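Local coordinates for protein citrate lyase (PDB 3QLL) that probably acts as a magnesium-dependent lyase related to the beta subunit of citrate lyase, at residues Ala70-Glu75 against Leu102-Arg107; Leu106-Leu111 against Asp131-Pro136. All blocks are in the same frame, centred on the assembly; numbering follows the deposited sequence.

Contact 1: Ala70-Glu75 against Leu102-Arg107; sequences AIIDLE and LPLALR
The guanidinium of Arg107 has the Glu75 carboxylate over one face and the Asp73 carboxylate at its edge, where neighbouring parallel strands of a TIM-type beta barrel reach their C-terminal ends. Glu75 OE1 sits over the centre of the group, 3.4 Å above its plane, with the two planes nearly perpendicular (89°). No N-H points at that oxygen, so this is a long, weak pairing of charges. Asp73 is gripped side-on by two nitrogens: Arg107 NE donates a hydrogen bond to Asp73 OD1, which lies in the guanidinium plane, and Arg107 NH2 reaches Asp73 OD2 at 2.7 Å. A bend at chi3 (80°) turns the otherwise extended arginine into this grip. Arg107 is a predicted substrate-binding residue, and the two acids probably help fix its orientation.

Behind the ion pairs runs a ladder of backbone bonds: Ala105 N to Ala70 O at 2.8 Å, then Ile72 N to Ala105 O, Arg107 N to Ile72 O, and finally Leu74 N to Arg107 O at 2.9 Å. Ile71 and Ala105 share the barrel interior with the salt bridge, and Ile71 CG2 packs against Arg107 CB. The other face, carrying Ile72, Leu104 and Leu106, looks toward helix 83-91. There Ile72 CD1 fits against both methyls of Leu104, while Leu106 CD1 rests against Ile72 CB and Leu74 CG. Asp73 OD1 also closes an Asx turn by accepting Glu75 N at 3.1 Å, from the face of the carboxylate opposite to that used by Arg107 NE.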
ATOM      1  N   ALA A  70     -14.915  27.836  -0.498  1.00 59.44           N
ATOM      2  CA  ALA A  70     -14.340  28.386   0.728  1.00 61.27           C
ATOM      3  C   ALA A  70     -14.750  27.536   1.914  1.00 59.18           C
ATOM      4  O   ALA A  70     -15.931  27.170   2.067  1.00 64.68           O
ATOM      5  CB  ALA A  70     -14.789  29.852   0.927  1.00 55.53           C
ATOM      6  N   ILE A  71     -13.779  27.221   2.761  1.00 55.78           N
ATOM      7  CA  ILE A  71     -14.063  26.489   3.979  1.00 60.81           C
ATOM      8  C   ILE A  71     -13.900  27.351   5.232  1.00 66.77           C
ATOM      9  O   ILE A  71     -12.777  27.646   5.666  1.00 66.96           O
ATOM     10  CB  ILE A  71     -13.169  25.270   4.126  1.00 61.17           C
ATOM     11  CG1 ILE A  71     -13.109  24.495   2.809  1.00 61.91           C
ATOM     12  CG2 ILE A  71     -13.660  24.393   5.278  1.00 61.99           C
ATOM     13  CD1 ILE A  71     -12.195  23.290   2.904  1.00 64.34           C
ATOM     14  N   ILE A  72     -15.026  27.709   5.835  1.00 58.17           N
ATOM     15  CA  ILE A  72     -14.962  28.380   7.106  1.00 60.31           C
ATOM     16  C   ILE A  72     -14.529  27.396   8.163  1.00 57.79           C
ATOM     17  O   ILE A  72     -15.183  26.360   8.362  1.00 52.76           O
ATOM     18  CB  ILE A  72     -16.329  28.977   7.483  1.00 66.50           C
ATOM     19  CG1 ILE A  72     -16.885  29.831   6.350  1.00 62.55           C
ATOM     20  CG2 ILE A  72     -16.241  29.737   8.815  1.00 69.96           C
ATOM     21  CD1 ILE A  72     -18.308  30.205   6.567  1.00 67.25           C
ATOM     22  N   ASP A  73     -13.442  27.728   8.843  1.00 62.53           N
ATOM     23  CA  ASP A  73     -12.802  26.769   9.722  1.00 65.04           C
ATOM     24  C   ASP A  73     -13.016  27.117  11.184  1.00 61.85           C
ATOM     25  O   ASP A  73     -12.614  28.184  11.633  1.00 61.58           O
ATOM     26  CB  ASP A  73     -11.307  26.659   9.383  1.00 59.33           C
ATOM     27  CG  ASP A  73     -10.614  25.542  10.137  1.00 58.71           C
ATOM     28  OD1 ASP A  73     -11.257  24.497  10.436  1.00 53.97           O
ATOM     29  OD2 ASP A  73      -9.389  25.672  10.319  1.00 61.70           O
ATOM     30  N   LEU A  74     -13.562  26.157  11.930  1.00 59.37           N
ATOM     31  CA  LEU A  74     -13.730  26.286  13.371  1.00 58.63           C
ATOM     32  C   LEU A  74     -12.654  25.549  14.150  1.00 60.68           C
ATOM     33  O   LEU A  74     -12.637  25.609  15.375  1.00 64.05           O
ATOM     34  CB  LEU A  74     -15.097  25.772  13.799  1.00 55.02           C
ATOM     35  CG  LEU A  74     -16.320  26.499  13.246  1.00 61.83           C
ATOM     36  CD1 LEU A  74     -17.584  25.764  13.690  1.00 57.14           C
ATOM     37  CD2 LEU A  74     -16.318  28.012  13.638  1.00 59.12           C
ATOM     38  N   GLU A  75     -11.783  24.818  13.461  1.00 68.13           N
ATOM     39  CA  GLU A  75     -10.884  23.900  14.156  1.00 77.21           C
ATOM     40  C   GLU A  75      -9.487  24.484  14.389  1.00 79.51           C
ATOM     41  O   GLU A  75      -9.327  25.425  15.151  1.00 84.18           O
ATOM     42  CB  GLU A  75     -10.756  22.559  13.443  1.00 78.80           C
ATOM     43  CG  GLU A  75     -10.220  21.482  14.369  1.00 78.50           C
ATOM     44  CD  GLU A  75      -9.860  20.239  13.616  1.00 80.08           C
ATOM     45  OE1 GLU A  75      -9.884  20.325  12.378  1.00 80.06           O
ATOM     46  OE2 GLU A  75      -9.586  19.182  14.243  1.00 84.36           O
ATOM     47  N   LEU A 102     -21.975  31.196  -4.703  1.00106.26           N
ATOM     48  CA  LEU A 102     -20.722  30.467  -4.551  1.00107.09           C
ATOM     49  C   LEU A 102     -20.787  29.536  -3.343  1.00108.51           C
ATOM     50  O   LEU A 102     -21.198  29.953  -2.253  1.00112.04           O
ATOM     51  CB  LEU A 102     -19.549  31.432  -4.427  1.00109.62           C
ATOM     52  N   PRO A 103     -20.400  28.265  -3.532  1.00104.87           N
ATOM     53  CA  PRO A 103     -20.629  27.200  -2.545  1.00 94.91           C
ATOM     54  C   PRO A 103     -19.737  27.349  -1.310  1.00 81.07           C
ATOM     55  O   PRO A 103     -18.586  27.799  -1.408  1.00 73.28           O
ATOM     56  CB  PRO A 103     -20.282  25.930  -3.319  1.00 90.12           C
ATOM     57  CG  PRO A 103     -19.280  26.362  -4.314  1.00 88.18           C
ATOM     58  CD  PRO A 103     -19.653  27.776  -4.704  1.00102.65           C
ATOM     59  N   LEU A 104     -20.294  26.998  -0.156  1.00 69.92           N
ATOM     60  CA  LEU A 104     -19.653  27.277   1.110  1.00 71.39           C
ATOM     61  C   LEU A 104     -19.470  25.996   1.905  1.00 73.21           C
ATOM     62  O   LEU A 104     -20.371  25.157   1.965  1.00 75.12           O
ATOM     63  CB  LEU A 104     -20.513  28.252   1.899  1.00 81.68           C
ATOM     64  CG  LEU A 104     -19.900  28.820   3.170  1.00 91.23           C
ATOM     65  CD1 LEU A 104     -18.624  29.564   2.834  1.00 93.61           C
ATOM     66  CD2 LEU A 104     -20.888  29.748   3.831  1.00 95.86           C
ATOM     67  N   ALA A 105     -18.309  25.844   2.526  1.00 66.55           N
ATOM     68  CA  ALA A 105     -18.044  24.668   3.356  1.00 64.39           C
ATOM     69  C   ALA A 105     -17.826  25.097   4.792  1.00 58.58           C
ATOM     70  O   ALA A 105     -17.409  26.233   5.050  1.00 61.00           O
ATOM     71  CB  ALA A 105     -16.823  23.886   2.833  1.00 53.52           C
ATOM     72  N   LEU A 106     -18.167  24.228   5.733  1.00 56.61           N
ATOM     73  CA  LEU A 106     -17.857  24.513   7.132  1.00 61.73           C
ATOM     74  C   LEU A 106     -17.144  23.326   7.779  1.00 56.55           C
ATOM     75  O   LEU A 106     -17.724  22.277   7.951  1.00 56.41           O
ATOM     76  CB  LEU A 106     -19.141  24.825   7.908  1.00 57.62           C
ATOM     77  CG  LEU A 106     -19.019  25.059   9.416  1.00 59.40           C
ATOM     78  CD1 LEU A 106     -18.270  26.356   9.807  1.00 59.64           C
ATOM     79  CD2 LEU A 106     -20.403  25.039  10.058  1.00 62.71           C
ATOM     80  N   ARG A 107     -15.904  23.519   8.198  1.00 52.33           N
ATOM     81  CA  ARG A 107     -15.259  22.517   9.008  1.00 56.05           C
ATOM     82  C   ARG A 107     -15.494  22.770  10.488  1.00 60.26           C
ATOM     83  O   ARG A 107     -14.967  23.739  11.084  1.00 60.46           O
ATOM     84  CB  ARG A 107     -13.766  22.458   8.734  1.00 51.65           C
ATOM     85  CG  ARG A 107     -13.097  21.466   9.668  1.00 48.21           C
ATOM     86  CD  ARG A 107     -11.695  21.140   9.223  1.00 50.91           C
ATOM     87  NE  ARG A 107     -10.749  22.190   9.611  1.00 49.31           N
ATOM     88  CZ  ARG A 107      -9.434  22.090   9.452  1.00 52.85           C
ATOM     89  NH1 ARG A 107      -8.904  21.037   8.844  1.00 51.95           N
ATOM     90  NH2 ARG A 107      -8.654  23.083   9.822  1.00 55.38           N
TER

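Contact 2: Leu106-Leu111 against Asp131-Pro136; sequences LRINGL and DYLVLP
Tyr132 opens the pairing through its backbone, its carbonyl O accepting Leu106 N at 2.7 Å. Its ring turns off from the neighbouring strand and meets Trp48.

At Leu133 the side chain takes over. With CG anti to the backbone N (chi1 -170°), methyl CD1 swings back across the strand boundary, lying 3.2 Å from Leu106 O and 3.7 Å from Ile108 CG2. The Ile108 and Leu133 side chains meet at about a right angle, on the face that packs against helices 114-125 and 141-150.

Val134 lies on the opposite, interior face. Its N donates to Leu106 O. Its own O receives a close CA-H contact from Arg107, 3.2 Å from Arg107 CA, and only a weak bond from Ile108 N, so the ladder is already fading here. The Val134 isopropyl group packs obliquely against the aliphatic start of Arg107, CB to CB.

Leu135 points back to the helical side, where its CD1 comes 4.1 Å from Ile108 CD1.

Pro136, which has no N-H to continue the ladder, instead wedges its ring against the turning chain: CD is 3.1 Å from Ile108 O, and CG is 3.5 Å from Gly110 N. The same proline touches Glu75 and Glu165, the latter a predicted magnesium ligand.

Two parallel strands joined through helix 114-125 form a beta-alpha-beta crossover, the repeating element of a TIM barrel, whose C-terminal strand ends here border the predicted metal and substrate site.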
ATOM      1  N   LEU A 106     -18.167  24.228   5.733  1.00 56.61           N
ATOM      2  CA  LEU A 106     -17.857  24.513   7.132  1.00 61.73           C
ATOM      3  C   LEU A 106     -17.144  23.326   7.779  1.00 56.55           C
ATOM      4  O   LEU A 106     -17.724  22.277   7.951  1.00 56.41           O
ATOM      5  CB  LEU A 106     -19.141  24.825   7.908  1.00 57.62           C
ATOM      6  CG  LEU A 106     -19.019  25.059   9.416  1.00 59.40           C
ATOM      7  CD1 LEU A 106     -18.270  26.356   9.807  1.00 59.64           C
ATOM      8  CD2 LEU A 106     -20.403  25.039  10.058  1.00 62.71           C
ATOM      9  N   ARG A 107     -15.904  23.519   8.198  1.00 52.33           N
ATOM     10  CA  ARG A 107     -15.259  22.517   9.008  1.00 56.05           C
ATOM     11  C   ARG A 107     -15.494  22.770  10.488  1.00 60.26           C
ATOM     12  O   ARG A 107     -14.967  23.739  11.084  1.00 60.46           O
ATOM     13  CB  ARG A 107     -13.766  22.458   8.734  1.00 51.65           C
ATOM     14  CG  ARG A 107     -13.097  21.466   9.668  1.00 48.21           C
ATOM     15  CD  ARG A 107     -11.695  21.140   9.223  1.00 50.91           C
ATOM     16  NE  ARG A 107     -10.749  22.190   9.611  1.00 49.31           N
ATOM     17  CZ  ARG A 107      -9.434  22.090   9.452  1.00 52.85           C
ATOM     18  NH1 ARG A 107      -8.904  21.037   8.844  1.00 51.95           N
ATOM     19  NH2 ARG A 107      -8.654  23.083   9.822  1.00 55.38           N
ATOM     20  N   ILE A 108     -16.277  21.884  11.094  1.00 57.00           N
ATOM     21  CA  ILE A 108     -16.517  21.960  12.530  1.00 54.21           C
ATOM     22  C   ILE A 108     -15.401  21.258  13.242  1.00 50.24           C
ATOM     23  O   ILE A 108     -14.558  20.609  12.629  1.00 53.28           O
ATOM     24  CB  ILE A 108     -17.846  21.312  12.909  1.00 55.04           C
ATOM     25  CG1 ILE A 108     -17.842  19.837  12.511  1.00 53.62           C
ATOM     26  CG2 ILE A 108     -18.988  22.011  12.208  1.00 59.19           C
ATOM     27  CD1 ILE A 108     -19.095  19.102  12.876  1.00 59.87           C
ATOM     28  N   ASN A 109     -15.395  21.380  14.550  1.00 53.03           N
ATOM     29  CA  ASN A 109     -14.451  20.633  15.349  1.00 55.16           C
ATOM     30  C   ASN A 109     -14.823  19.141  15.445  1.00 59.90           C
ATOM     31  O   ASN A 109     -15.935  18.717  15.079  1.00 57.70           O
ATOM     32  CB  ASN A 109     -14.347  21.252  16.733  1.00 55.67           C
ATOM     33  CG  ASN A 109     -13.753  22.666  16.684  1.00 67.21           C
ATOM     34  OD1 ASN A 109     -12.534  22.824  16.791  1.00 65.56           O
ATOM     35  ND2 ASN A 109     -14.613  23.694  16.542  1.00 58.04           N
ATOM     36  N   GLY A 110     -13.862  18.325  15.861  1.00 59.99           N
ATOM     37  CA  GLY A 110     -14.111  16.892  15.916  1.00 63.76           C
ATOM     38  C   GLY A 110     -15.304  16.495  16.787  1.00 63.43           C
ATOM     39  O   GLY A 110     -15.620  17.148  17.793  1.00 54.49           O
ATOM     40  N   LEU A 111     -15.998  15.445  16.347  1.00 64.53           N
ATOM     41  CA  LEU A 111     -17.123  14.874  17.084  1.00 63.94           C
ATOM     42  C   LEU A 111     -16.733  14.431  18.489  1.00 64.19           C
ATOM     43  O   LEU A 111     -17.548  14.430  19.426  1.00 62.37           O
ATOM     44  CB  LEU A 111     -17.684  13.702  16.331  1.00 63.21           C
ATOM     45  CG  LEU A 111     -19.036  13.925  15.686  1.00 74.75           C
ATOM     46  CD1 LEU A 111     -19.337  12.681  14.845  1.00 70.32           C
ATOM     47  CD2 LEU A 111     -20.106  14.116  16.769  1.00 71.07           C
ATOM     48  N   ASP A 131     -23.266  24.281   2.499  1.00 61.98           N
ATOM     49  CA  ASP A 131     -23.401  23.291   1.453  1.00 67.55           C
ATOM     50  C   ASP A 131     -22.584  22.035   1.745  1.00 65.85           C
ATOM     51  O   ASP A 131     -22.957  20.942   1.353  1.00 67.82           O
ATOM     52  CB  ASP A 131     -22.971  23.881   0.109  1.00 70.08           C
ATOM     53  CG  ASP A 131     -23.645  25.191  -0.177  1.00 83.88           C
ATOM     54  OD1 ASP A 131     -24.887  25.189  -0.282  1.00 89.78           O
ATOM     55  OD2 ASP A 131     -22.947  26.225  -0.234  1.00 82.84           O
ATOM     56  N   TYR A 132     -21.434  22.215   2.395  1.00 59.73           N
ATOM     57  CA  TYR A 132     -20.535  21.139   2.744  1.00 54.99           C
ATOM     58  C   TYR A 132     -20.198  21.221   4.202  1.00 54.55           C
ATOM     59  O   TYR A 132     -19.762  22.259   4.684  1.00 59.09           O
ATOM     60  CB  TYR A 132     -19.248  21.192   1.923  1.00 55.19           C
ATOM     61  CG  TYR A 132     -19.445  20.960   0.461  1.00 55.66           C
ATOM     62  CD1 TYR A 132     -19.754  19.692  -0.034  1.00 49.10           C
ATOM     63  CD2 TYR A 132     -19.369  22.016  -0.436  1.00 62.68           C
ATOM     64  CE1 TYR A 132     -19.937  19.490  -1.386  1.00 55.46           C
ATOM     65  CE2 TYR A 132     -19.559  21.832  -1.789  1.00 64.02           C
ATOM     66  CZ  TYR A 132     -19.843  20.568  -2.261  1.00 66.59           C
ATOM     67  OH  TYR A 132     -20.019  20.398  -3.611  1.00 70.17           O
ATOM     68  N   LEU A 133     -20.413  20.131   4.920  1.00 49.67           N
ATOM     69  CA  LEU A 133     -19.980  20.030   6.286  1.00 49.02           C
ATOM     70  C   LEU A 133     -18.701  19.204   6.309  1.00 49.96           C
ATOM     71  O   LEU A 133     -18.710  18.039   5.956  1.00 45.96           O
ATOM     72  CB  LEU A 133     -21.051  19.360   7.144  1.00 55.41           C
ATOM     73  CG  LEU A 133     -20.661  19.491   8.616  1.00 66.89           C
ATOM     74  CD1 LEU A 133     -20.441  20.967   8.959  1.00 68.65           C
ATOM     75  CD2 LEU A 133     -21.658  18.848   9.541  1.00 74.36           C
ATOM     76  N   VAL A 134     -17.594  19.813   6.705  1.00 48.23           N
ATOM     77  CA  VAL A 134     -16.296  19.150   6.685  1.00 52.15           C
ATOM     78  C   VAL A 134     -15.961  18.624   8.084  1.00 47.42           C
ATOM     79  O   VAL A 134     -15.883  19.380   9.036  1.00 52.68           O
ATOM     80  CB  VAL A 134     -15.164  20.101   6.172  1.00 44.12           C
ATOM     81  CG1 VAL A 134     -13.828  19.389   6.083  1.00 41.46           C
ATOM     82  CG2 VAL A 134     -15.544  20.679   4.822  1.00 48.88           C
ATOM     83  N   LEU A 135     -15.842  17.307   8.204  1.00 45.51           N
ATOM     84  CA  LEU A 135     -15.612  16.673   9.491  1.00 48.65           C
ATOM     85  C   LEU A 135     -14.157  16.214   9.647  1.00 52.66           C
ATOM     86  O   LEU A 135     -13.713  15.320   8.912  1.00 57.12           O
ATOM     87  CB  LEU A 135     -16.551  15.482   9.659  1.00 51.84           C
ATOM     88  CG  LEU A 135     -16.365  14.776  11.002  1.00 56.51           C
ATOM     89  CD1 LEU A 135     -16.885  15.709  12.109  1.00 47.12           C
ATOM     90  CD2 LEU A 135     -17.032  13.378  11.015  1.00 56.90           C
ATOM     91  N   PRO A 136     -13.419  16.794  10.611  1.00 46.91           N
ATOM     92  CA  PRO A 136     -12.027  16.415  10.882  1.00 44.10           C
ATOM     93  C   PRO A 136     -11.936  15.060  11.531  1.00 49.88           C
ATOM     94  O   PRO A 136     -12.896  14.600  12.178  1.00 46.92           O
ATOM     95  CB  PRO A 136     -11.551  17.483  11.895  1.00 46.69           C
ATOM     96  CG  PRO A 136     -12.742  17.921  12.541  1.00 50.40           C
ATOM     97  CD  PRO A 136     -13.868  17.847  11.529  1.00 53.39           C
TER

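How the contacts relate
Contacts 1 and 2 are consecutive strand pairings in the eight-stranded parallel barrel, with centres about 8 Å apart. Strand 104-107 is the common member: 69-73 flanks it on one side and 132-135 on the other, and the chain visits the three in that order, passing through helix 83-91 and then helix 114-125. Leu106 and Arg107 belong to both contacts. Further links join them: Asp131 OD2 probably bonds Leu104 N near the start of the strands, and Asn109 ND2, which also bonds Asp119 OD2, probably bonds Leu74 O beyond their C-terminal ends. With Arg107 common to the two contacts, both sets of strand ends probably contribute to the rim of the predicted site.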